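PDB 5CPG: (R)-specific enoyl-CoA hydratase from Pseudomonas aeruginosa, which probably catalyses the reversible, stereospecific addition of water to trans-2-enoyl-CoA, yielding (R)-3-hydroxyacyl-CoA. Local coordinates for residues L43-A48 against K54-H59; R119-N122 against K126-V129; P110-R115 against A137-L142. All blocks are in the same frame, centred on the assembly; numbering follows the deposited sequence.

Interaction 1 (L43-A48 against K54-H59)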
loop_
_atom_site.group_PDB
_atom_site.type_symbol
_atom_site.label_atom_id
_atom_site.label_comp_id
_atom_site.label_asym_id
_atom_site.label_seq_id
_atom_site.Cartn_x
_atom_site.Cartn_y
_atom_site.Cartn_z
ATOM N N LEU A 43 -1.817 -6.683 15.383
ATOM C CA LEU A 43 -2.100 -8.102 15.362
ATOM C C LEU A 43 -2.531 -8.721 16.682
ATOM O O LEU A 43 -3.350 -9.608 16.681
ATOM C CB LEU A 43 -0.873 -8.878 14.857
ATOM C CG LEU A 43 -0.580 -8.669 13.352
ATOM C CD1 LEU A 43 0.745 -9.310 12.941
ATOM C CD2 LEU A 43 -1.719 -9.204 12.484
ATOM N N ASP A 44 -1.937 -8.261 17.773
ATOM C CA ASP A 44 -2.029 -8.890 19.105
ATOM C C ASP A 44 -2.974 -8.091 19.985
ATOM O O ASP A 44 -2.647 -6.996 20.387
ATOM C CB ASP A 44 -0.615 -8.958 19.727
ATOM C CG ASP A 44 -0.570 -9.737 21.047
ATOM O OD1 ASP A 44 -1.539 -9.690 21.820
ATOM O OD2 ASP A 44 0.467 -10.371 21.325
ATOM N N ALA A 45 -4.171 -8.625 20.242
ATOM C CA ALA A 45 -5.177 -7.865 20.966
ATOM C C ALA A 45 -4.727 -7.585 22.415
ATOM O O ALA A 45 -4.934 -6.507 22.948
ATOM C CB ALA A 45 -6.524 -8.618 20.963
ATOM N N ALA A 46 -4.089 -8.575 23.015
ATOM C CA ALA A 46 -3.576 -8.382 24.360
ATOM C C ALA A 46 -2.531 -7.280 24.411
ATOM O O ALA A 46 -2.527 -6.441 25.327
ATOM C CB ALA A 46 -3.010 -9.677 24.892
ATOM N N TYR A 47 -1.634 -7.275 23.430
ATOM C CA TYR A 47 -0.688 -6.177 23.337
ATOM C C TYR A 47 -1.377 -4.841 23.095
ATOM O O TYR A 47 -1.046 -3.835 23.712
ATOM C CB TYR A 47 0.341 -6.438 22.216
ATOM C CG TYR A 47 1.322 -5.302 22.095
ATOM C CD1 TYR A 47 2.462 -5.260 22.904
ATOM C CD2 TYR A 47 1.108 -4.248 21.206
ATOM C CE1 TYR A 47 3.363 -4.207 22.804
ATOM C CE2 TYR A 47 1.969 -3.190 21.134
ATOM C CZ TYR A 47 3.102 -3.176 21.931
ATOM O OH TYR A 47 3.973 -2.131 21.824
ATOM N N ALA A 48 -2.329 -4.800 22.165
ATOM C CA ALA A 48 -2.884 -3.516 21.787
ATOM C C ALA A 48 -3.632 -2.943 22.976
ATOM O O ALA A 48 -3.738 -1.749 23.118
ATOM C CB ALA A 48 -3.813 -3.661 20.561
ATOM N N LYS A 54 -5.917 1.214 23.054
ATOM C CA LYS A 54 -6.763 0.260 23.787
ATOM C C LYS A 54 -7.288 -0.906 22.968
ATOM O O LYS A 54 -7.963 -1.783 23.499
ATOM C CB LYS A 54 -7.971 0.986 24.433
ATOM C CG LYS A 54 -7.568 2.124 25.338
ATOM C CD LYS A 54 -6.790 1.630 26.526
ATOM C CE LYS A 54 -6.455 2.809 27.423
ATOM N NZ LYS A 54 -5.791 2.401 28.712
ATOM N N GLU A 55 -6.972 -0.921 21.675
ATOM C CA GLU A 55 -7.402 -1.961 20.780
ATOM C C GLU A 55 -6.493 -1.899 19.563
ATOM O O GLU A 55 -5.699 -0.955 19.427
ATOM C CB GLU A 55 -8.867 -1.755 20.342
ATOM C CG GLU A 55 -8.996 -0.422 19.607
ATOM C CD GLU A 55 -10.437 -0.058 19.223
ATOM O OE1 GLU A 55 -11.374 -0.791 19.589
ATOM O OE2 GLU A 55 -10.621 0.977 18.554
ATOM N N ARG A 56 -6.587 -2.894 18.685
ATOM C CA ARG A 56 -5.693 -2.927 17.527
ATOM C C ARG A 56 -6.046 -1.825 16.515
ATOM O O ARG A 56 -7.183 -1.384 16.410
ATOM C CB ARG A 56 -5.731 -4.296 16.875
ATOM C CG ARG A 56 -4.957 -5.387 17.646
ATOM C CD ARG A 56 -5.277 -6.751 17.091
ATOM N NE ARG A 56 -6.654 -7.121 17.392
ATOM C CZ ARG A 56 -7.198 -8.270 17.037
ATOM N NH1 ARG A 56 -6.486 -9.158 16.354
ATOM N NH2 ARG A 56 -8.460 -8.534 17.346
ATOM N N ILE A 57 -5.049 -1.392 15.756
ATOM C CA ILE A 57 -5.275 -0.368 14.730
ATOM C C ILE A 57 -4.744 -0.891 13.377
ATOM O O ILE A 57 -3.900 -1.784 13.335
ATOM C CB ILE A 57 -4.586 0.982 15.078
ATOM C CG1 ILE A 57 -3.070 0.853 15.046
ATOM C CG2 ILE A 57 -5.001 1.471 16.468
ATOM C CD1 ILE A 57 -2.360 2.162 15.275
ATOM N N ALA A 58 -5.222 -0.290 12.293
ATOM C CA ALA A 58 -4.827 -0.734 10.951
ATOM C C ALA A 58 -3.485 -0.129 10.603
ATOM O O ALA A 58 -3.098 0.914 11.145
ATOM C CB ALA A 58 -5.880 -0.305 9.919
ATOM N N HIS A 59 -2.774 -0.781 9.701
ATOM C CA HIS A 59 -1.575 -0.174 9.123
ATOM C C HIS A 59 -1.962 1.050 8.325
ATOM O O HIS A 59 -2.924 1.021 7.567
ATOM C CB HIS A 59 -0.869 -1.180 8.219
ATOM C CG HIS A 59 -0.618 -2.517 8.863
ATOM N ND1 HIS A 59 -1.597 -3.468 9.022
ATOM C CD2 HIS A 59 0.531 -3.076 9.307
ATOM C CE1 HIS A 59 -1.064 -4.562 9.560
ATOM N NE2 HIS A 59 0.231 -4.345 9.738
#
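The side chain of R56 crosses the residues leading into the helix that begins at A45, L43 and D44, and the first turn of that helix, A45 and A48. Near its root, R56 CG lies 3.6 Å from A48 CB, the methyl that points from the helix at the backbone of E55 and R56. A bend at chi3 (-69°) then turns the chain, and A45 CB comes over one face of the guanidinium, offset toward its rim, 3.9 Å from R56 NE. Alanine suits both helix positions, since a small methyl lets the arginine lie close. At its end, R56 NH1 donates to L43 O over 3.2 Å, a bent bond that meets the carbonyl from above its plane. The stronger partner of NH1 is E25, with which it forms a salt bridge. D44 caps the helix: its OD1 accepts from Y47 N at 2.9 Å, a short acidic side chain serving well as an N-cap. The contact lies at the protein surface. L43, leading into helix 45-49, and R56, in the loop after it, both rest on helix 25-35, R56 against L28 and L43 against Q29 and A32, while L43 also packs on A147 of the second subunit.

Interaction 2 (R119-N122 against K126-V129)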
loop_
_atom_site.group_PDB
_atom_site.type_symbol
_atom_site.label_atom_id
_atom_site.label_comp_id
_atom_site.label_asym_id
_atom_site.label_seq_id
_atom_site.Cartn_x
_atom_site.Cartn_y
_atom_site.Cartn_z
ATOM N N ARG A 119 -9.018 10.544 -1.594
ATOM C CA ARG A 119 -9.268 10.869 -0.198
ATOM C C ARG A 119 -9.889 9.664 0.486
ATOM O O ARG A 119 -10.610 8.905 -0.175
ATOM C CB ARG A 119 -10.224 12.073 -0.074
ATOM C CG ARG A 119 -9.786 13.280 -0.946
ATOM C CD ARG A 119 -10.944 14.262 -1.178
ATOM N NE ARG A 119 -10.550 15.319 -2.141
ATOM C CZ ARG A 119 -11.215 15.636 -3.252
ATOM N NH1 ARG A 119 -12.356 15.037 -3.575
ATOM N NH2 ARG A 119 -10.756 16.611 -4.030
ATOM N N VAL A 120 -9.634 9.514 1.775
ATOM C CA VAL A 120 -10.236 8.395 2.518
ATOM C C VAL A 120 -10.858 8.958 3.782
ATOM O O VAL A 120 -10.230 9.724 4.516
ATOM C CB VAL A 120 -9.216 7.296 2.927
ATOM C CG1 VAL A 120 -9.972 6.105 3.569
ATOM C CG2 VAL A 120 -8.428 6.830 1.724
ATOM N N PHE A 121 -12.102 8.546 4.027
ATOM C CA PHE A 121 -12.857 8.982 5.202
ATOM C C PHE A 121 -13.306 7.803 6.015
ATOM O O PHE A 121 -13.574 6.746 5.459
ATOM C CB PHE A 121 -14.100 9.778 4.789
ATOM C CG PHE A 121 -13.788 11.003 3.990
ATOM C CD1 PHE A 121 -13.714 10.910 2.624
ATOM C CD2 PHE A 121 -13.519 12.213 4.613
ATOM C CE1 PHE A 121 -13.399 12.027 1.828
ATOM C CE2 PHE A 121 -13.202 13.371 3.819
ATOM C CZ PHE A 121 -13.148 13.257 2.441
ATOM N N ASN A 122 -13.442 8.013 7.310
ATOM C CA ASN A 122 -13.952 6.958 8.171
ATOM C C ASN A 122 -15.450 7.139 8.388
ATOM O O ASN A 122 -16.074 8.047 7.828
ATOM C CB ASN A 122 -13.201 6.906 9.506
ATOM C CG ASN A 122 -13.381 8.165 10.367
ATOM O OD1 ASN A 122 -14.315 8.935 10.182
ATOM N ND2 ASN A 122 -12.477 8.366 11.315
ATOM N N LYS A 126 -14.681 11.802 9.168
ATOM C CA LYS A 126 -13.384 12.430 9.372
ATOM C C LYS A 126 -12.418 11.934 8.285
ATOM O O LYS A 126 -12.399 10.752 7.981
ATOM C CB LYS A 126 -12.840 12.092 10.752
ATOM C CG LYS A 126 -13.657 12.742 11.869
ATOM C CD LYS A 126 -13.373 14.242 11.918
ATOM C CE LYS A 126 -14.158 14.936 13.039
ATOM N NZ LYS A 126 -15.582 15.254 12.702
ATOM N N GLN A 127 -11.613 12.813 7.713
ATOM C CA GLN A 127 -10.654 12.342 6.691
ATOM C C GLN A 127 -9.443 11.640 7.340
ATOM O O GLN A 127 -8.801 12.168 8.240
ATOM C CB GLN A 127 -10.219 13.527 5.809
ATOM C CG GLN A 127 -9.341 13.119 4.625
ATOM C CD GLN A 127 -9.218 14.234 3.600
ATOM O OE1 GLN A 127 -9.655 15.341 3.844
ATOM N NE2 GLN A 127 -8.644 13.932 2.446
ATOM N N VAL A 128 -9.123 10.430 6.887
ATOM C CA VAL A 128 -7.984 9.711 7.447
ATOM C C VAL A 128 -6.755 9.758 6.532
ATOM O O VAL A 128 -5.639 9.663 6.995
ATOM C CB VAL A 128 -8.352 8.268 7.773
ATOM C CG1 VAL A 128 -9.467 8.249 8.809
ATOM C CG2 VAL A 128 -8.776 7.515 6.553
ATOM N N VAL A 129 -6.985 9.975 5.254
ATOM C CA VAL A 129 -5.895 10.095 4.272
ATOM C C VAL A 129 -6.264 11.126 3.231
ATOM O O VAL A 129 -7.397 11.189 2.766
ATOM C CB VAL A 129 -5.585 8.711 3.562
ATOM C CG1 VAL A 129 -4.661 8.886 2.360
ATOM C CG2 VAL A 129 -4.980 7.783 4.520
#
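Two successive backbone N-H groups converge on V120 O: V128 N at 2.7 Å, and V129 N by a weak bond of 3.3 Å. Because V128 and V129 both face V120, the register slips by one residue here, which defines a classic beta bulge. On the other side of the pair, V129 O is also doubly held. V120 N reaches V129 O at 3.0 Å, and Q127 NE2, from the opposite face of the carbonyl plane, also at 3.0 Å. Q127 extends its chain with CG anti to the backbone N (chi1 -174°), and its amide lies nearly in plane with this acceptor; glutamine has the length to run along its own strand and reach the carbonyl two residues on. The methylenes of Q127 meet CD2 and CE2 of F121 obliquely, F121 CE2 lying 3.6 Å from Q127 CB, with ring and amide planes 35° apart. The R119 methylenes lie beside the Q127 amide, while the guanidinium goes on to salt bridges with E102 and E104.

Toward the turn, N122 N bonds to K126 O at 3.0 Å. N122 OD1 in turn accepts from K126 N at 3.1 Å, and also from A124 N, making an Asx turn; a short side chain with a carbonyl suits a tight reversal. F121 and Q127 share one face of the sheet; V120 and V129 point to the opposite one, side by side, toward S63 and I67 of helix 62-73. V128 CG2 adds an apolar contact of 3.5 Å with V120 CG1, branched residues filling the buried side. The whole is a bulged beta hairpin of the hotdog fold, in which an antiparallel sheet wraps round a long central helix.

Interaction 3 (P110-R115 against A137-L142)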
loop_
_atom_site.group_PDB
_atom_site.type_symbol
_atom_site.label_atom_id
_atom_site.label_comp_id
_atom_site.label_asym_id
_atom_site.label_seq_id
_atom_site.Cartn_x
_atom_site.Cartn_y
_atom_site.Cartn_z
ATOM N N PRO A 110 -1.721 15.495 -21.039
ATOM C CA PRO A 110 -1.288 14.805 -22.261
ATOM C C PRO A 110 -0.874 13.358 -22.004
ATOM O O PRO A 110 -0.624 12.972 -20.863
ATOM C CB PRO A 110 -0.089 15.634 -22.728
ATOM C CG PRO A 110 -0.371 17.034 -22.165
ATOM C CD PRO A 110 -1.018 16.776 -20.831
ATOM N N LYS A 111 -0.789 12.595 -23.078
ATOM C CA LYS A 111 -0.481 11.159 -23.055
ATOM C C LYS A 111 -1.491 10.339 -22.249
ATOM O O LYS A 111 -1.112 9.355 -21.593
ATOM C CB LYS A 111 0.908 10.906 -22.505
ATOM C CG LYS A 111 2.011 11.621 -23.266
ATOM C CD LYS A 111 3.335 11.529 -22.491
ATOM C CE LYS A 111 4.364 12.541 -23.005
ATOM N NZ LYS A 111 5.460 12.768 -22.014
ATOM N N ASN A 112 -2.751 10.745 -22.309
ATOM C CA ASN A 112 -3.842 10.036 -21.648
ATOM C C ASN A 112 -3.726 10.041 -20.130
ATOM O O ASN A 112 -4.306 9.191 -19.446
ATOM C CB ASN A 112 -3.923 8.583 -22.139
ATOM C CG ASN A 112 -4.718 8.444 -23.389
ATOM O OD1 ASN A 112 -5.284 9.416 -23.886
ATOM N ND2 ASN A 112 -4.790 7.224 -23.910
ATOM N N ARG A 113 -3.031 11.030 -19.601
ATOM C CA ARG A 113 -2.740 11.047 -18.184
ATOM C C ARG A 113 -3.798 11.793 -17.417
ATOM O O ARG A 113 -4.452 12.706 -17.944
ATOM C CB ARG A 113 -1.369 11.646 -17.943
ATOM C CG ARG A 113 -0.252 10.650 -18.298
ATOM C CD ARG A 113 1.117 11.319 -18.454
ATOM N NE ARG A 113 1.496 12.177 -17.340
ATOM C CZ ARG A 113 1.513 13.517 -17.391
ATOM N NH1 ARG A 113 1.894 14.239 -16.332
ATOM N NH2 ARG A 113 1.142 14.149 -18.503
ATOM N N VAL A 114 -3.992 11.367 -16.169
ATOM C CA VAL A 114 -5.020 11.947 -15.307
ATOM C C VAL A 114 -4.449 12.142 -13.925
ATOM O O VAL A 114 -3.660 11.310 -13.462
ATOM C CB VAL A 114 -6.261 11.046 -15.260
ATOM C CG1 VAL A 114 -7.303 11.554 -14.276
ATOM C CG2 VAL A 114 -6.900 10.907 -16.637
ATOM N N ARG A 115 -4.742 13.292 -13.309
ATOM C CA ARG A 115 -4.459 13.525 -11.907
ATOM C C ARG A 115 -5.762 13.324 -11.129
ATOM O O ARG A 115 -6.782 13.909 -11.467
ATOM C CB ARG A 115 -3.877 14.942 -11.703
ATOM C CG ARG A 115 -3.649 15.331 -10.278
ATOM C CD ARG A 115 -2.822 16.609 -10.115
ATOM N NE ARG A 115 -1.449 16.366 -10.538
ATOM C CZ ARG A 115 -0.900 16.882 -11.633
ATOM N NH1 ARG A 115 0.359 16.585 -11.937
ATOM N NH2 ARG A 115 -1.605 17.702 -12.411
ATOM N N ALA A 137 -4.880 6.807 -18.081
ATOM C CA ALA A 137 -6.196 6.199 -18.155
ATOM C C ALA A 137 -6.266 5.336 -19.402
ATOM O O ALA A 137 -5.462 5.515 -20.325
ATOM C CB ALA A 137 -7.297 7.306 -18.183
ATOM N N PRO A 138 -7.225 4.407 -19.443
ATOM C CA PRO A 138 -7.340 3.479 -20.570
ATOM C C PRO A 138 -7.723 4.236 -21.832
ATOM O O PRO A 138 -8.515 5.165 -21.736
ATOM C CB PRO A 138 -8.473 2.531 -20.149
ATOM C CG PRO A 138 -8.619 2.705 -18.685
ATOM C CD PRO A 138 -8.214 4.120 -18.387
ATOM N N GLU A 139 -7.146 3.864 -22.966
ATOM C CA GLU A 139 -7.510 4.464 -24.249
ATOM C C GLU A 139 -8.856 3.935 -24.740
ATOM O O GLU A 139 -9.667 4.695 -25.250
ATOM C CB GLU A 139 -6.424 4.198 -25.290
ATOM C CG GLU A 139 -6.745 4.718 -26.695
ATOM C CD GLU A 139 -6.688 6.241 -26.814
ATOM O OE1 GLU A 139 -5.573 6.796 -26.949
ATOM O OE2 GLU A 139 -7.760 6.883 -26.793
ATOM N N GLU A 140 -9.105 2.642 -24.567
ATOM C CA GLU A 140 -10.306 2.021 -25.147
ATOM C C GLU A 140 -11.256 1.473 -24.092
ATOM O O GLU A 140 -10.859 1.182 -22.947
ATOM C CB GLU A 140 -9.914 0.901 -26.102
ATOM C CG GLU A 140 -9.375 -0.341 -25.398
ATOM C CD GLU A 140 -7.919 -0.207 -24.945
ATOM O OE1 GLU A 140 -7.324 0.885 -25.107
ATOM O OE2 GLU A 140 -7.372 -1.202 -24.415
ATOM N N LYS A 141 -12.523 1.355 -24.469
ATOM C CA LYS A 141 -13.544 0.862 -23.559
ATOM C C LYS A 141 -13.291 -0.614 -23.321
ATOM O O LYS A 141 -12.875 -1.341 -24.230
ATOM C CB LYS A 141 -14.941 1.082 -24.127
ATOM C CG LYS A 141 -16.084 0.808 -23.158
ATOM C CD LYS A 141 -16.145 1.831 -22.034
ATOM C CE LYS A 141 -17.415 1.690 -21.211
ATOM N NZ LYS A 141 -17.533 2.829 -20.242
ATOM N N LEU A 142 -13.538 -1.049 -22.088
ATOM C CA LEU A 142 -13.149 -2.378 -21.652
ATOM C C LEU A 142 -14.148 -2.949 -20.679
ATOM O O LEU A 142 -14.709 -2.226 -19.852
ATOM C CB LEU A 142 -11.782 -2.340 -21.001
ATOM C CG LEU A 142 -10.582 -2.687 -21.846
ATOM C CD1 LEU A 142 -9.342 -2.219 -21.114
ATOM C CD2 LEU A 142 -10.574 -4.182 -22.033
#
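Over the face of the E139 carboxylate stands the side-chain amide of N112, the two planes inclined 62° to each other. N112 ND2 donates to E139 OE1 at 3.2 Å, meeting that oxygen from above the carboxylate plane, while OE1 itself lies slightly off the plane of the amide. The E139 chain bends at chi2 (72°), which brings its carboxylate back to the amide; E139 CB also lies 3.7 Å from N112 ND2. The site is the type I' turn from P110 to R113, which joins strands 98-109 and 113-121 of the hotdog sheet. K111 and N112 occupy its two central, left-handed positions, a conformation that asparagine tolerates well; from there the N112 side chain points at the opposing segment.

The turn is fastened twice at P110 O. R113 N reaches it by a weak backbone bond, and R113 NH2 bonds P110 O at 3.2 Å, brought back to it by the bend of the long arginine chain at chi3 (51°). R113 NE also makes a salt bridge with E134 on the neighbouring strand.

Backbone pairing with strand 127-136 carries on just beyond its end: A137 N donates to N112 O over 2.8 Å. The next residue, P138, has no N-H with which to continue this pairing; its backbone is bonded to Y8, and its ring rests on N5, P76 and T80. Here the chain leaves the sheet toward strand 143-144. E139, exposed at the surface, suits a place where its charge can meet solvent as well as the amide. Farther in, the side chains are small and apolar, and V114 CG2 meets A137 CB at 3.9 Å.

In the fold
Interaction 1 comes first along the chain. Interaction 3 joins its two segments from farther apart in sequence, and interaction 2 falls between them, at the hairpin turn of strands 113-121 and 127-136. Interactions 2 and 3 thus mark the two ends of one strand pair in the five-stranded antiparallel sheet, their centres 26 Å apart. Interaction 1 lies off the sheet, in the region between helices 25-35 and 62-73, its centre 20 Å from that of interaction 2 and 41 Å from that of interaction 3, on the opposite side of the chain's centre from the latter. None touches another beyond adjoining in sequence, so the three fix separate parts of the hotdog fold: the two ends of that strand pair, and the segment between the two helices.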